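Local coordinates for protein terminal oxygenase component of carbazole 1,9a-dioxygenase (Sphingomonas, PDB 3GKQ) that probably serves as the Rieske non-heme iron oxygenase component that dihydroxylates carbazole, passing electrons from its [2Fe-2S] cluster to a mononuclear iron, at residues 257-271 with 274-287. Numbering follows the deposited sequence.
Sequences KMVAISISVWLPGVL and DPFPDPTLTQFEWY
V270 and W286 meet side by side where strand 270-274 pairs with strand 282-289, consecutive antiparallel strands of the catalytic-domain sheet in this Rieske oxygenase. V270 CG2, anti to the backbone N, lies over the centre of the six-membered indole ring in a CH-pi contact, 3.7 Å from its centroid. L271 and E285 form a hydrogen-bonded pair: L271 N reaches E285 O at 2.7 Å, in the carbonyl plane, and E285 N returns the bond to L271 O. Their side chains run alongside each other, L271 CD2 lying 3.6 Å from both E285 OE1 and Y287 OH. The Y287 hydroxyl donates to OE1 on its anti side, while OE2 bonds Y297, so both oxygens of this buried carboxylate are engaged; the E285 side chain lies about 6 Å from the bound iron(II). On the other edge of strand 270-274, I261 and S262 both face D274 in a classic beta bulge, D274 O taking S262 N. Segment 257-261 packs against the proline-rich loop 275-279, with cis peptide bonds before P275 and P277; V259 sets CG2 against F276 CD2 and CG1 against P279 CD.

Beyond V259 the contact thins into a polar margin where M258 and P279 are exposed and K257 partly so, though D278 stays buried. The extended K257 chain carries NZ to D278 OD2 in a 2.9 Å salt bridge, and N199 bonds both partners. D278 OD1 takes T280 N in an Asx turn and also T280 OG1, arriving above the carboxylate plane. Replacing this aspartate by alanine is likely to leave K257 without its charged mate and the T280 N-H and hydroxyl without their acceptor. Water 1 links the two charged groups again, accepting from K257 NZ and donating to D278 OD1 at 3.0 Å.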
loop_
_atom_site.group_PDB
_atom_site.type_symbol
_atom_site.label_atom_id
_atom_site.label_comp_id
_atom_site.label_asym_id
_atom_site.label_seq_id
_atom_site.Cartn_x
_atom_site.Cartn_y
_atom_site.Cartn_z
ATOM N N LYS A 257 33.602 -7.945 -33.262
ATOM C CA LYS A 257 32.406 -8.782 -33.366
ATOM C C LYS A 257 31.177 -7.904 -33.571
ATOM O O LYS A 257 30.824 -7.100 -32.707
ATOM C CB LYS A 257 32.229 -9.639 -32.112
ATOM C CG LYS A 257 33.279 -10.719 -31.959
ATOM C CD LYS A 257 32.913 -11.691 -30.848
ATOM C CE LYS A 257 33.911 -12.836 -30.772
ATOM N NZ LYS A 257 33.499 -13.865 -29.785
ATOM N N MET A 258 30.539 -8.060 -34.728
ATOM C CA MET A 258 29.357 -7.287 -35.077
ATOM C C MET A 258 28.074 -8.019 -34.684
ATOM O O MET A 258 27.792 -9.112 -35.181
ATOM C CB MET A 258 29.347 -7.009 -36.582
ATOM C CG MET A 258 30.680 -6.513 -37.123
ATOM S SD MET A 258 31.281 -5.053 -36.257
ATOM C CE MET A 258 30.441 -3.761 -37.171
ATOM N N VAL A 259 27.301 -7.407 -33.793
ATOM C CA VAL A 259 26.046 -7.996 -33.334
ATOM C C VAL A 259 24.892 -7.019 -33.516
ATOM O O VAL A 259 25.095 -5.875 -33.927
ATOM C CB VAL A 259 26.124 -8.396 -31.845
ATOM C CG1 VAL A 259 27.085 -9.558 -31.670
ATOM C CG2 VAL A 259 26.565 -7.204 -31.008
ATOM N N ALA A 260 23.681 -7.474 -33.205
ATOM C CA ALA A 260 22.494 -6.635 -33.339
ATOM C C ALA A 260 22.464 -6.014 -34.731
ATOM O O ALA A 260 22.348 -4.793 -34.887
ATOM C CB ALA A 260 22.495 -5.540 -32.271
ATOM N N ILE A 261 22.585 -6.869 -35.739
ATOM C CA ILE A 261 22.565 -6.441 -37.130
ATOM C C ILE A 261 21.114 -6.337 -37.582
ATOM O O ILE A 261 20.752 -5.456 -38.361
ATOM C CB ILE A 261 23.317 -7.456 -38.019
ATOM C CG1 ILE A 261 24.819 -7.388 -37.716
ATOM C CG2 ILE A 261 23.039 -7.182 -39.492
ATOM C CD1 ILE A 261 25.643 -8.431 -38.439
ATOM N N SER A 262 20.286 -7.244 -37.078
ATOM C CA SER A 262 18.872 -7.265 -37.415
ATOM C C SER A 262 18.013 -7.397 -36.166
ATOM O O SER A 262 18.005 -8.446 -35.513
ATOM C CB SER A 262 18.568 -8.428 -38.355
ATOM O OG SER A 262 17.169 -8.576 -38.528
ATOM N N ILE A 263 17.295 -6.327 -35.837
ATOM C CA ILE A 263 16.414 -6.323 -34.676
ATOM C C ILE A 263 14.974 -6.230 -35.166
ATOM O O ILE A 263 14.679 -5.511 -36.123
ATOM C CB ILE A 263 16.705 -5.124 -33.753
ATOM C CG1 ILE A 263 18.188 -5.104 -33.382
ATOM C CG2 ILE A 263 15.858 -5.221 -32.492
ATOM C CD1 ILE A 263 18.570 -3.963 -32.468
ATOM N N SER A 264 14.079 -6.965 -34.516
ATOM C CA SER A 264 12.675 -6.951 -34.902
ATOM C C SER A 264 11.774 -7.301 -33.722
ATOM O O SER A 264 12.186 -8.009 -32.807
ATOM C CB SER A 264 12.436 -7.937 -36.051
ATOM O OG SER A 264 12.869 -9.243 -35.707
ATOM N N VAL A 265 10.545 -6.794 -33.746
ATOM C CA VAL A 265 9.588 -7.065 -32.680
ATOM C C VAL A 265 8.339 -7.657 -33.317
ATOM O O VAL A 265 7.931 -7.238 -34.398
ATOM C CB VAL A 265 9.234 -5.773 -31.889
ATOM C CG1 VAL A 265 8.544 -4.758 -32.803
ATOM C CG2 VAL A 265 8.346 -6.120 -30.700
ATOM N N TRP A 266 7.734 -8.633 -32.647
ATOM C CA TRP A 266 6.556 -9.307 -33.187
ATOM C C TRP A 266 5.411 -9.456 -32.190
ATOM O O TRP A 266 5.640 -9.576 -30.986
ATOM C CB TRP A 266 6.954 -10.704 -33.677
ATOM C CG TRP A 266 8.202 -10.696 -34.491
ATOM C CD1 TRP A 266 9.486 -10.603 -34.028
ATOM C CD2 TRP A 266 8.287 -10.667 -35.918
ATOM N NE1 TRP A 266 10.362 -10.507 -35.081
ATOM C CE2 TRP A 266 9.654 -10.544 -36.253
ATOM C CE3 TRP A 266 7.338 -10.727 -36.948
ATOM C CZ2 TRP A 266 10.098 -10.479 -37.578
ATOM C CZ3 TRP A 266 7.780 -10.660 -38.271
ATOM C CH2 TRP A 266 9.149 -10.536 -38.570
ATOM N N LEU A 267 4.180 -9.444 -32.698
ATOM C CA LEU A 267 3.015 -9.634 -31.842
ATOM C C LEU A 267 3.152 -11.052 -31.292
ATOM O O LEU A 267 3.652 -11.940 -31.987
ATOM C CB LEU A 267 1.722 -9.510 -32.655
ATOM C CG LEU A 267 1.141 -8.100 -32.805
ATOM C CD1 LEU A 267 -0.013 -8.112 -33.795
ATOM C CD2 LEU A 267 0.667 -7.594 -31.444
ATOM N N PRO A 268 2.696 -11.295 -30.051
ATOM C CA PRO A 268 2.042 -10.372 -29.115
ATOM C C PRO A 268 2.974 -9.399 -28.384
ATOM O O PRO A 268 2.519 -8.596 -27.568
ATOM C CB PRO A 268 1.340 -11.321 -28.153
ATOM C CG PRO A 268 2.343 -12.436 -28.031
ATOM C CD PRO A 268 2.779 -12.653 -29.476
ATOM N N GLY A 269 4.269 -9.477 -28.674
ATOM C CA GLY A 269 5.231 -8.593 -28.036
ATOM C C GLY A 269 6.514 -9.333 -27.704
ATOM O O GLY A 269 6.874 -9.485 -26.535
ATOM N N VAL A 270 7.202 -9.806 -28.740
ATOM C CA VAL A 270 8.441 -10.555 -28.553
ATOM C C VAL A 270 9.549 -10.014 -29.452
ATOM O O VAL A 270 9.341 -9.771 -30.643
ATOM C CB VAL A 270 8.210 -12.063 -28.825
ATOM C CG1 VAL A 270 7.526 -12.246 -30.157
ATOM C CG2 VAL A 270 9.526 -12.813 -28.793
ATOM N N LEU A 271 10.724 -9.825 -28.864
ATOM C CA LEU A 271 11.870 -9.280 -29.577
ATOM C C LEU A 271 12.829 -10.337 -30.116
ATOM O O LEU A 271 12.968 -11.424 -29.547
ATOM C CB LEU A 271 12.647 -8.348 -28.650
ATOM C CG LEU A 271 13.816 -7.546 -29.231
ATOM C CD1 LEU A 271 13.282 -6.340 -29.989
ATOM C CD2 LEU A 271 14.725 -7.084 -28.097
ATOM N N ASP A 274 19.367 -10.297 -33.779
ATOM C CA ASP A 274 20.225 -11.213 -34.512
ATOM C C ASP A 274 21.394 -10.551 -35.243
ATOM O O ASP A 274 21.196 -9.664 -36.075
ATOM C CB ASP A 274 19.355 -11.986 -35.501
ATOM C CG ASP A 274 20.051 -13.194 -36.073
ATOM O OD1 ASP A 274 20.855 -13.818 -35.348
ATOM O OD2 ASP A 274 19.771 -13.531 -37.243
ATOM N N PRO A 275 22.634 -10.960 -34.920
ATOM C CA PRO A 275 22.984 -11.968 -33.911
ATOM C C PRO A 275 23.288 -11.275 -32.586
ATOM O O PRO A 275 23.620 -10.092 -32.567
ATOM C CB PRO A 275 24.222 -12.623 -34.510
ATOM C CG PRO A 275 24.928 -11.439 -35.106
ATOM C CD PRO A 275 23.797 -10.671 -35.785
ATOM N N PHE A 276 23.183 -12.005 -31.482
ATOM C CA PHE A 276 23.445 -11.422 -30.170
ATOM C C PHE A 276 23.277 -12.497 -29.106
ATOM O O PHE A 276 22.415 -13.368 -29.232
ATOM C CB PHE A 276 22.468 -10.261 -29.920
ATOM C CG PHE A 276 22.846 -9.389 -28.761
ATOM C CD1 PHE A 276 22.477 -9.732 -27.462
ATOM C CD2 PHE A 276 23.635 -8.259 -28.958
ATOM C CE1 PHE A 276 22.890 -8.962 -26.380
ATOM C CE2 PHE A 276 24.055 -7.479 -27.877
ATOM C CZ PHE A 276 23.686 -7.833 -26.589
ATOM N N PRO A 277 24.096 -12.460 -28.041
ATOM C CA PRO A 277 25.172 -11.509 -27.727
ATOM C C PRO A 277 26.499 -11.862 -28.408
ATOM O O PRO A 277 27.560 -11.368 -28.023
ATOM C CB PRO A 277 25.271 -11.611 -26.215
ATOM C CG PRO A 277 25.062 -13.083 -26.000
ATOM C CD PRO A 277 23.893 -13.397 -26.920
ATOM N N ASP A 278 26.427 -12.723 -29.415
ATOM C CA ASP A 278 27.609 -13.151 -30.149
ATOM C C ASP A 278 27.180 -13.494 -31.564
ATOM O O ASP A 278 26.028 -13.863 -31.797
ATOM C CB ASP A 278 28.240 -14.375 -29.469
ATOM C CG ASP A 278 29.541 -14.811 -30.132
ATOM O OD1 ASP A 278 29.487 -15.532 -31.154
ATOM O OD2 ASP A 278 30.615 -14.414 -29.635
ATOM N N PRO A 279 28.094 -13.357 -32.537
ATOM C CA PRO A 279 27.767 -13.666 -33.930
ATOM C C PRO A 279 27.220 -15.082 -34.125
ATOM O O PRO A 279 26.581 -15.371 -35.135
ATOM C CB PRO A 279 29.099 -13.451 -34.647
ATOM C CG PRO A 279 29.705 -12.328 -33.867
ATOM C CD PRO A 279 29.432 -12.744 -32.436
ATOM N N THR A 280 27.468 -15.961 -33.159
ATOM C CA THR A 280 26.996 -17.342 -33.257
ATOM C C THR A 280 25.697 -17.576 -32.492
ATOM O O THR A 280 25.244 -18.715 -32.371
ATOM C CB THR A 280 28.037 -18.329 -32.702
ATOM O OG1 THR A 280 28.211 -18.093 -31.298
ATOM C CG2 THR A 280 29.382 -18.154 -33.419
ATOM N N LEU A 281 25.098 -16.505 -31.980
ATOM C CA LEU A 281 23.866 -16.631 -31.208
ATOM C C LEU A 281 22.773 -15.662 -31.638
ATOM O O LEU A 281 23.037 -14.655 -32.290
ATOM C CB LEU A 281 24.164 -16.410 -29.724
ATOM C CG LEU A 281 25.193 -17.341 -29.082
ATOM C CD1 LEU A 281 25.505 -16.868 -27.670
ATOM C CD2 LEU A 281 24.654 -18.762 -29.075
ATOM N N THR A 282 21.540 -15.991 -31.268
ATOM C CA THR A 282 20.387 -15.152 -31.567
ATOM C C THR A 282 19.589 -15.030 -30.276
ATOM O O THR A 282 19.306 -16.031 -29.617
ATOM C CB THR A 282 19.486 -15.771 -32.657
ATOM O OG1 THR A 282 20.203 -15.834 -33.895
ATOM C CG2 THR A 282 18.234 -14.921 -32.858
ATOM N N GLN A 283 19.235 -13.807 -29.907
ATOM C CA GLN A 283 18.479 -13.601 -28.684
ATOM C C GLN A 283 17.008 -13.291 -28.944
ATOM O O GLN A 283 16.671 -12.495 -29.824
ATOM C CB GLN A 283 19.107 -12.480 -27.859
ATOM C CG GLN A 283 18.483 -12.333 -26.480
ATOM C CD GLN A 283 19.315 -11.470 -25.561
ATOM O OE1 GLN A 283 20.540 -11.569 -25.549
ATOM N NE2 GLN A 283 18.655 -10.628 -24.771
ATOM N N PHE A 284 16.145 -13.938 -28.167
ATOM C CA PHE A 284 14.697 -13.766 -28.262
ATOM C C PHE A 284 14.203 -13.338 -26.880
ATOM O O PHE A 284 14.579 -13.945 -25.874
ATOM C CB PHE A 284 14.033 -15.092 -28.642
ATOM C CG PHE A 284 14.525 -15.677 -29.941
ATOM C CD1 PHE A 284 13.936 -15.322 -31.150
ATOM C CD2 PHE A 284 15.560 -16.609 -29.949
ATOM C CE1 PHE A 284 14.368 -15.889 -32.352
ATOM C CE2 PHE A 284 16.000 -17.180 -31.145
ATOM C CZ PHE A 284 15.400 -16.820 -32.349
ATOM N N GLU A 285 13.367 -12.304 -26.822
ATOM C CA GLU A 285 12.850 -11.830 -25.538
ATOM C C GLU A 285 11.335 -11.662 -25.522
ATOM O O GLU A 285 10.751 -11.147 -26.473
ATOM C CB GLU A 285 13.460 -10.477 -25.164
ATOM C CG GLU A 285 14.968 -10.403 -25.193
ATOM C CD GLU A 285 15.486 -9.155 -24.501
ATOM O OE1 GLU A 285 14.876 -8.075 -24.673
ATOM O OE2 GLU A 285 16.504 -9.256 -23.787
ATOM N N TRP A 286 10.715 -12.095 -24.426
ATOM C CA TRP A 286 9.272 -11.963 -24.222
ATOM C C TRP A 286 9.075 -11.054 -23.012
ATOM O O TRP A 286 9.907 -11.023 -22.104
ATOM C CB TRP A 286 8.626 -13.321 -23.922
ATOM C CG TRP A 286 8.202 -14.113 -25.132
ATOM C CD1 TRP A 286 6.959 -14.149 -25.693
ATOM C CD2 TRP A 286 9.016 -15.003 -25.908
ATOM N NE1 TRP A 286 6.944 -15.011 -26.767
ATOM C CE2 TRP A 286 8.197 -15.549 -26.921
ATOM C CE3 TRP A 286 10.363 -15.394 -25.844
ATOM C CZ2 TRP A 286 8.673 -16.466 -27.864
ATOM C CZ3 TRP A 286 10.841 -16.304 -26.782
ATOM C CH2 TRP A 286 9.995 -16.831 -27.778
ATOM N N TYR A 287 7.973 -10.313 -23.013
ATOM C CA TYR A 287 7.620 -9.413 -21.924
ATOM C C TYR A 287 6.161 -9.763 -21.662
ATOM O O TYR A 287 5.256 -9.049 -22.080
ATOM C CB TYR A 287 7.736 -7.964 -22.387
ATOM C CG TYR A 287 9.016 -7.684 -23.129
ATOM C CD1 TYR A 287 10.210 -7.459 -22.445
ATOM C CD2 TYR A 287 9.043 -7.692 -24.520
ATOM C CE1 TYR A 287 11.408 -7.249 -23.138
ATOM C CE2 TYR A 287 10.228 -7.487 -25.217
ATOM C CZ TYR A 287 11.404 -7.266 -24.522
ATOM O OH TYR A 287 12.571 -7.064 -25.222
HETATM O O HOH W 1 32.349 -15.375 -31.985
HETATM O O HOH W 2 5.547 -11.232 -24.872
#